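Local coordinates for ATP12 ATPase (Paracoccus denitrificans, PDB 2ZD2), which probably acts as an ATP12-family chaperone in the assembly of the F1-ATPase, at residues Asp96-Arg101 against Asp117-Trp122. The protein carries 1 engineered substitution. Numbering follows the deposited sequence.
Sequences DLLSYR and DPLIDW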
loop_
_atom_site.group_PDB
_atom_site.type_symbol
_atom_site.label_atom_id
_atom_site.label_comp_id
_atom_site.label_asym_id
_atom_site.label_seq_id
_atom_site.Cartn_x
_atom_site.Cartn_y
_atom_site.Cartn_z
ATOM N N ASP A 96 6.187 -10.659 10.274
ATOM C CA ASP A 96 4.841 -10.590 9.736
ATOM C C ASP A 96 3.741 -10.797 10.786
ATOM O O ASP A 96 3.790 -11.725 11.593
ATOM C CB ASP A 96 4.722 -11.616 8.618
ATOM C CG ASP A 96 3.567 -11.339 7.697
ATOM O OD1 ASP A 96 2.399 -11.373 8.165
ATOM O OD2 ASP A 96 3.822 -11.083 6.497
ATOM N N LEU A 97 2.757 -9.901 10.772
ATOM C CA LEU A 97 1.623 -9.948 11.698
ATOM C C LEU A 97 0.958 -11.315 11.757
ATOM O O LEU A 97 0.571 -11.794 12.829
ATOM C CB LEU A 97 0.546 -8.955 11.251
ATOM C CG LEU A 97 -0.698 -8.888 12.141
ATOM C CD1 LEU A 97 -0.379 -8.126 13.419
ATOM C CD2 LEU A 97 -1.813 -8.207 11.382
ATOM N N LEU A 98 0.823 -11.946 10.598
ATOM C CA LEU A 98 0.128 -13.217 10.546
ATOM C C LEU A 98 0.878 -14.353 11.205
ATOM O O LEU A 98 0.300 -15.405 11.449
ATOM C CB LEU A 98 -0.198 -13.602 9.102
ATOM C CG LEU A 98 -0.876 -12.607 8.144
ATOM C CD1 LEU A 98 -1.523 -13.382 7.026
ATOM C CD2 LEU A 98 -1.921 -11.754 8.845
ATOM N N SER A 99 2.157 -14.158 11.493
ATOM C CA SER A 99 2.929 -15.240 12.105
ATOM C C SER A 99 2.926 -15.184 13.630
ATOM O O SER A 99 3.479 -16.069 14.275
ATOM C CB SER A 99 4.378 -15.225 11.604
ATOM O OG SER A 99 5.091 -14.137 12.159
ATOM N N TYR A 100 2.264 -14.180 14.199
ATOM C CA TYR A 100 2.234 -14.013 15.657
ATOM C C TYR A 100 0.839 -14.136 16.233
ATOM O O TYR A 100 0.044 -13.209 16.104
ATOM C CB TYR A 100 2.808 -12.643 16.020
ATOM C CG TYR A 100 4.290 -12.574 15.803
ATOM C CD1 TYR A 100 5.177 -13.103 16.743
ATOM C CD2 TYR A 100 4.806 -12.085 14.613
ATOM C CE1 TYR A 100 6.539 -13.151 16.490
ATOM C CE2 TYR A 100 6.162 -12.133 14.351
ATOM C CZ TYR A 100 7.019 -12.669 15.284
ATOM O OH TYR A 100 8.356 -12.766 14.974
ATOM N N ARG A 101 0.541 -15.267 16.874
ATOM C CA ARG A 101 -0.787 -15.484 17.457
ATOM C C ARG A 101 -0.849 -15.159 18.950
ATOM O O ARG A 101 0.138 -15.286 19.663
ATOM C CB ARG A 101 -1.224 -16.939 17.267
ATOM C CG ARG A 101 -1.109 -17.467 15.855
ATOM C CD ARG A 101 -1.892 -16.584 14.866
ATOM N NE ARG A 101 -1.476 -16.806 13.478
ATOM C CZ ARG A 101 -1.918 -17.793 12.705
ATOM N NH1 ARG A 101 -2.803 -18.665 13.170
ATOM N NH2 ARG A 101 -1.472 -17.903 11.456
ATOM N N ASP A 117 -4.991 -18.369 8.949
ATOM C CA ASP A 117 -4.479 -19.626 8.416
ATOM C C ASP A 117 -4.630 -19.763 6.910
ATOM O O ASP A 117 -3.734 -20.286 6.238
ATOM C CB ASP A 117 -5.126 -20.798 9.142
ATOM C CG ASP A 117 -4.624 -20.923 10.556
ATOM O OD1 ASP A 117 -3.681 -20.183 10.906
ATOM O OD2 ASP A 117 -5.157 -21.750 11.319
ATOM N N PRO A 118 -5.761 -19.288 6.347
ATOM C CA PRO A 118 -5.976 -19.378 4.900
ATOM C C PRO A 118 -4.933 -18.563 4.113
ATOM O O PRO A 118 -4.524 -18.939 3.010
ATOM C CB PRO A 118 -7.386 -18.830 4.734
ATOM C CG PRO A 118 -8.049 -19.242 6.007
ATOM C CD PRO A 118 -7.010 -18.915 7.032
ATOM N N LEU A 119 -4.516 -17.438 4.686
ATOM C CA LEU A 119 -3.515 -16.596 4.046
ATOM C C LEU A 119 -2.133 -17.195 4.188
ATOM O O LEU A 119 -1.309 -17.059 3.287
ATOM C CB LEU A 119 -3.538 -15.163 4.611
ATOM C CG LEU A 119 -4.506 -14.196 3.909
ATOM C CD1 LEU A 119 -4.098 -14.047 2.437
ATOM C CD2 LEU A 119 -5.931 -14.697 4.016
ATOM N N ILE A 120 -1.874 -17.858 5.314
ATOM C CA ILE A 120 -0.580 -18.502 5.501
ATOM C C ILE A 120 -0.561 -19.643 4.462
ATOM O O ILE A 120 0.437 -19.839 3.769
ATOM C CB ILE A 120 -0.423 -19.053 6.961
ATOM C CG1 ILE A 120 -0.197 -17.889 7.941
ATOM C CG2 ILE A 120 0.733 -20.050 7.047
ATOM C CD1 ILE A 120 1.061 -17.100 7.690
ATOM N N ASP A 121 -1.676 -20.368 4.340
ATOM C CA ASP A 121 -1.780 -21.465 3.365
ATOM C C ASP A 121 -1.542 -20.972 1.939
ATOM O O ASP A 121 -0.870 -21.636 1.138
ATOM C CB ASP A 121 -3.170 -22.116 3.416
ATOM C CG ASP A 121 -3.419 -22.881 4.704
ATOM O OD1 ASP A 121 -2.494 -23.583 5.161
ATOM O OD2 ASP A 121 -4.544 -22.791 5.252
ATOM N N TRP A 122 -2.101 -19.810 1.619
ATOM C CA TRP A 122 -1.944 -19.230 0.285
ATOM C C TRP A 122 -0.484 -18.882 0.006
ATOM O O TRP A 122 0.019 -19.087 -1.095
ATOM C CB TRP A 122 -2.808 -17.966 0.158
ATOM C CG TRP A 122 -2.548 -17.167 -1.087
ATOM C CD1 TRP A 122 -2.997 -17.436 -2.351
ATOM C CD2 TRP A 122 -1.709 -16.005 -1.194
ATOM N NE1 TRP A 122 -2.479 -16.516 -3.239
ATOM C CE2 TRP A 122 -1.687 -15.631 -2.553
ATOM C CE3 TRP A 122 -0.971 -15.249 -0.264
ATOM C CZ2 TRP A 122 -0.953 -14.530 -3.014
ATOM C CZ3 TRP A 122 -0.242 -14.153 -0.722
ATOM C CH2 TRP A 122 -0.238 -13.807 -2.086
#
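Leu98 lays its CD1 against the helix 106-126, reaching CB of Leu119 at 3.6 Å, while its own CB meets the CD1 end of Ile120 at 4.0 Å; both approaches are carbon on carbon. The Leu119 and Leu98 side chains pass at a slant, and Ile176 and Leu177 of helix 175-182 also touch Leu98, which is buried. The polar half of the contact is the guanidinium of Arg101. End-on, Arg101 NH1 and NH2 share one oxygen, OD1 of Asp117, with Arg101 NH1 at 2.9 Å (N-H...O angle 154°); NH1 meets OD1 on its syn side, tilted out of the carboxylate plane, whereas NH2 comes nearly along the C-O axis. Strand 100-101, helix 106-126 and the parallel strand 134-135 form a beta-alpha-beta unit, so the ion pair ties its first strand to the helix of the crossover. Along another edge of the guanidinium, Arg101 NE donates to Leu98 O at 3.0 Å, and Arg101 NH2 donates to that same oxygen at 3.1 Å. Four N-H bonds to two acceptors, both within 10° of the guanidinium plane, hold its rotation. A bend at chi2 (-56°) turns the arginine chain back to reach the carbonyl of Leu98. CG1 of Ile120 sits at the guanidinium edge, 3.7 Å from Arg101 NH2. A methionine in place of Arg101 would probably leave the Asp117 carboxylate without its positive mate and the Leu98 carbonyl without two donors. Upstream, Asp96 OD1 accepts from Leu98 N at 3.0 Å, the geometry of an Asx turn, and the same carboxylate also takes hydrogen bonds from Ser174 OG on OD1 and Ile176 N on OD2.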